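PDB 3NYM: uncharacterized protein from Neisseria meningitidis serogroup B, which is of unknown function and belongs to a family of uncharacterised proteins, folding as a mostly helical chain without beta strands. Local coordinates for residues A[33-38]-A[114-119]. Numbering follows the deposited sequence.
Sequences EVNHET and AEYKKN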
loop_
_atom_site.group_PDB
_atom_site.type_symbol
_atom_site.label_atom_id
_atom_site.label_comp_id
_atom_site.label_asym_id
_atom_site.label_seq_id
_atom_site.Cartn_x
_atom_site.Cartn_y
_atom_site.Cartn_z
ATOM N N GLU A 33 14.825 -4.601 -17.886
ATOM C CA GLU A 33 15.881 -5.600 -17.916
ATOM C C GLU A 33 15.839 -6.486 -16.683
ATOM O O GLU A 33 15.619 -6.011 -15.564
ATOM C CB GLU A 33 17.270 -4.963 -18.060
ATOM C CG GLU A 33 18.380 -6.011 -18.100
ATOM C CD GLU A 33 19.669 -5.514 -18.726
ATOM O OE1 GLU A 33 20.113 -4.400 -18.369
ATOM O OE2 GLU A 33 20.242 -6.250 -19.564
ATOM N N VAL A 34 16.044 -7.779 -16.898
ATOM C CA VAL A 34 16.137 -8.715 -15.794
ATOM C C VAL A 34 17.508 -8.586 -15.154
ATOM O O VAL A 34 18.497 -8.344 -15.848
ATOM C CB VAL A 34 16.003 -10.162 -16.277
ATOM C CG1 VAL A 34 15.978 -11.104 -15.089
ATOM C CG2 VAL A 34 14.755 -10.328 -17.128
ATOM N N ASN A 35 17.573 -8.727 -13.834
ATOM C CA ASN A 35 18.849 -8.967 -13.181
ATOM C C ASN A 35 19.110 -10.456 -13.325
ATOM O O ASN A 35 18.455 -11.265 -12.673
ATOM C CB ASN A 35 18.805 -8.566 -11.704
ATOM C CG ASN A 35 20.126 -8.812 -10.991
ATOM O OD1 ASN A 35 20.822 -9.793 -11.268
ATOM N ND2 ASN A 35 20.477 -7.921 -10.064
ATOM N N HIS A 36 20.044 -10.820 -14.200
ATOM C CA HIS A 36 20.260 -12.221 -14.558
ATOM C C HIS A 36 20.753 -13.064 -13.385
ATOM O O HIS A 36 20.474 -14.263 -13.314
ATOM C CB HIS A 36 21.234 -12.321 -15.737
ATOM C CG HIS A 36 20.845 -11.470 -16.911
ATOM N ND1 HIS A 36 21.269 -10.167 -17.056
ATOM C CD2 HIS A 36 20.061 -11.739 -17.983
ATOM C CE1 HIS A 36 20.766 -9.668 -18.175
ATOM N NE2 HIS A 36 20.032 -10.600 -18.753
ATOM N N GLU A 37 21.483 -12.432 -12.468
ATOM C CA GLU A 37 21.978 -13.112 -11.272
ATOM C C GLU A 37 20.863 -13.492 -10.301
ATOM O O GLU A 37 20.952 -14.518 -9.628
ATOM C CB GLU A 37 23.044 -12.274 -10.558
ATOM C CG GLU A 37 24.380 -12.221 -11.295
ATOM C CD GLU A 37 25.520 -11.712 -10.424
ATOM O OE1 GLU A 37 25.246 -11.214 -9.310
ATOM O OE2 GLU A 37 26.691 -11.811 -10.855
ATOM N N THR A 38 19.814 -12.677 -10.231
ATOM C CA THR A 38 18.706 -12.959 -9.319
ATOM C C THR A 38 17.430 -13.430 -10.021
ATOM O O THR A 38 16.457 -13.787 -9.365
ATOM C CB THR A 38 18.368 -11.741 -8.433
ATOM O OG1 THR A 38 17.748 -10.721 -9.226
ATOM C CG2 THR A 38 19.627 -11.191 -7.779
ATOM N N ALA A 114 22.313 3.022 -5.372
ATOM C CA ALA A 114 23.016 3.301 -6.628
ATOM C C ALA A 114 23.672 2.055 -7.226
ATOM O O ALA A 114 24.694 2.143 -7.908
ATOM C CB ALA A 114 24.050 4.416 -6.439
ATOM N N GLU A 115 23.077 0.895 -6.978
ATOM C CA GLU A 115 23.709 -0.358 -7.361
ATOM C C GLU A 115 23.791 -0.544 -8.873
ATOM O O GLU A 115 24.667 -1.254 -9.367
ATOM C CB GLU A 115 23.012 -1.550 -6.697
ATOM C CG GLU A 115 21.749 -2.021 -7.392
ATOM C CD GLU A 115 21.124 -3.218 -6.699
ATOM O OE1 GLU A 115 20.297 -3.009 -5.781
ATOM O OE2 GLU A 115 21.467 -4.365 -7.067
ATOM N N TYR A 116 22.896 0.108 -9.610
ATOM C CA TYR A 116 22.886 -0.028 -11.068
ATOM C C TYR A 116 23.485 1.158 -11.818
ATOM O O TYR A 116 23.330 1.260 -13.036
ATOM C CB TYR A 116 21.466 -0.303 -11.579
ATOM C CG TYR A 116 20.875 -1.596 -11.064
ATOM C CD1 TYR A 116 21.558 -2.796 -11.210
ATOM C CD2 TYR A 116 19.625 -1.623 -10.461
ATOM C CE1 TYR A 116 21.024 -3.987 -10.750
ATOM C CE2 TYR A 116 19.078 -2.810 -9.992
ATOM C CZ TYR A 116 19.786 -3.990 -10.141
ATOM O OH TYR A 116 19.266 -5.181 -9.687
ATOM N N LYS A 117 24.186 2.040 -11.100
ATOM C CA LYS A 117 24.804 3.222 -11.710
ATOM C C LYS A 117 25.751 2.841 -12.845
ATOM O O LYS A 117 26.360 1.772 -12.825
ATOM C CB LYS A 117 25.578 4.032 -10.666
ATOM C CG LYS A 117 26.844 3.344 -10.202
ATOM C CD LYS A 117 27.556 4.135 -9.116
ATOM C CE LYS A 117 28.848 3.446 -8.699
ATOM N NZ LYS A 117 29.647 4.306 -7.781
ATOM N N LYS A 118 25.875 3.720 -13.832
ATOM C CA LYS A 118 26.716 3.443 -14.993
ATOM C C LYS A 118 27.929 4.350 -15.031
ATOM O O LYS A 118 28.787 4.216 -15.901
ATOM C CB LYS A 118 25.917 3.571 -16.293
ATOM C CG LYS A 118 24.877 2.482 -16.478
ATOM C CD LYS A 118 25.413 1.132 -16.005
ATOM C CE LYS A 118 25.456 0.103 -17.131
ATOM N NZ LYS A 118 25.974 -1.227 -16.677
ATOM N N ASN A 119 27.994 5.273 -14.079
ATOM C CA ASN A 119 29.097 6.218 -14.001
ATOM C C ASN A 119 29.716 6.185 -12.603
ATOM O O ASN A 119 29.613 5.180 -11.896
ATOM C CB ASN A 119 28.615 7.626 -14.365
ATOM C CG ASN A 119 27.458 8.088 -13.494
ATOM O OD1 ASN A 119 27.262 7.588 -12.391
ATOM N ND2 ASN A 119 26.690 9.053 -13.986
#
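A single side-chain hydrogen bond carries the whole meeting of 33-38 with 114-119: Asn-35 ND2 donates to Tyr-116 OH over 3.0 Å, while the two CA atoms stay 10.0 Å apart. The amide that makes it belongs to an Asx motif, and the pair illustrates how a local turn can hold a side chain ready for a distant partner. Asn-35 OD1 accepts from Thr-38 N at 3.2 Å, with the donor well above the carbonyl plane, and more weakly from Glu-37 N; a weak backbone bond from Thr-38 N to Asn-35 O adds to the turn. With its oxygen engaged by its own loop, the amide is probably limited in its rotation, with its nitrogen left facing the gap.

With Asn-35 CG anti to the backbone N (chi1 180°), the amide lies beside its own carbonyl carbon, where OD1 can meet the following backbone N-H groups while ND2 faces Tyr-116. Tyr-116 reaches back from a type I beta turn, Ala-114 to Lys-117, which follows helix 83-113 and is closed by Lys-117 N to Ala-114 O at 3.2 Å. The two side chains cross at about a right angle, their amide and ring planes 71° apart, and ND2 arrives at the edge of the ring. One ring face is covered by Glu-115 CG, 3.6 Å above its plane, and Thr-110 of the helix also touches the tyrosine.

In the fold, this surface contact joins the loop after helix 28-31 to the chain leaving helix 83-113, burying just 75 Å² in all. The second loop is tied to the end of helix 13-20 and the residue after it, through Asn-119 ND2 to Tyr-20 O and a backbone bond between Lys-118 and Gln-21. At the bridge itself, the hydroxyl oxygen lies close to the amide plane of Asn-35, and the N-H...O angle from ND2 to the hydroxyl is 159°, fairly straight.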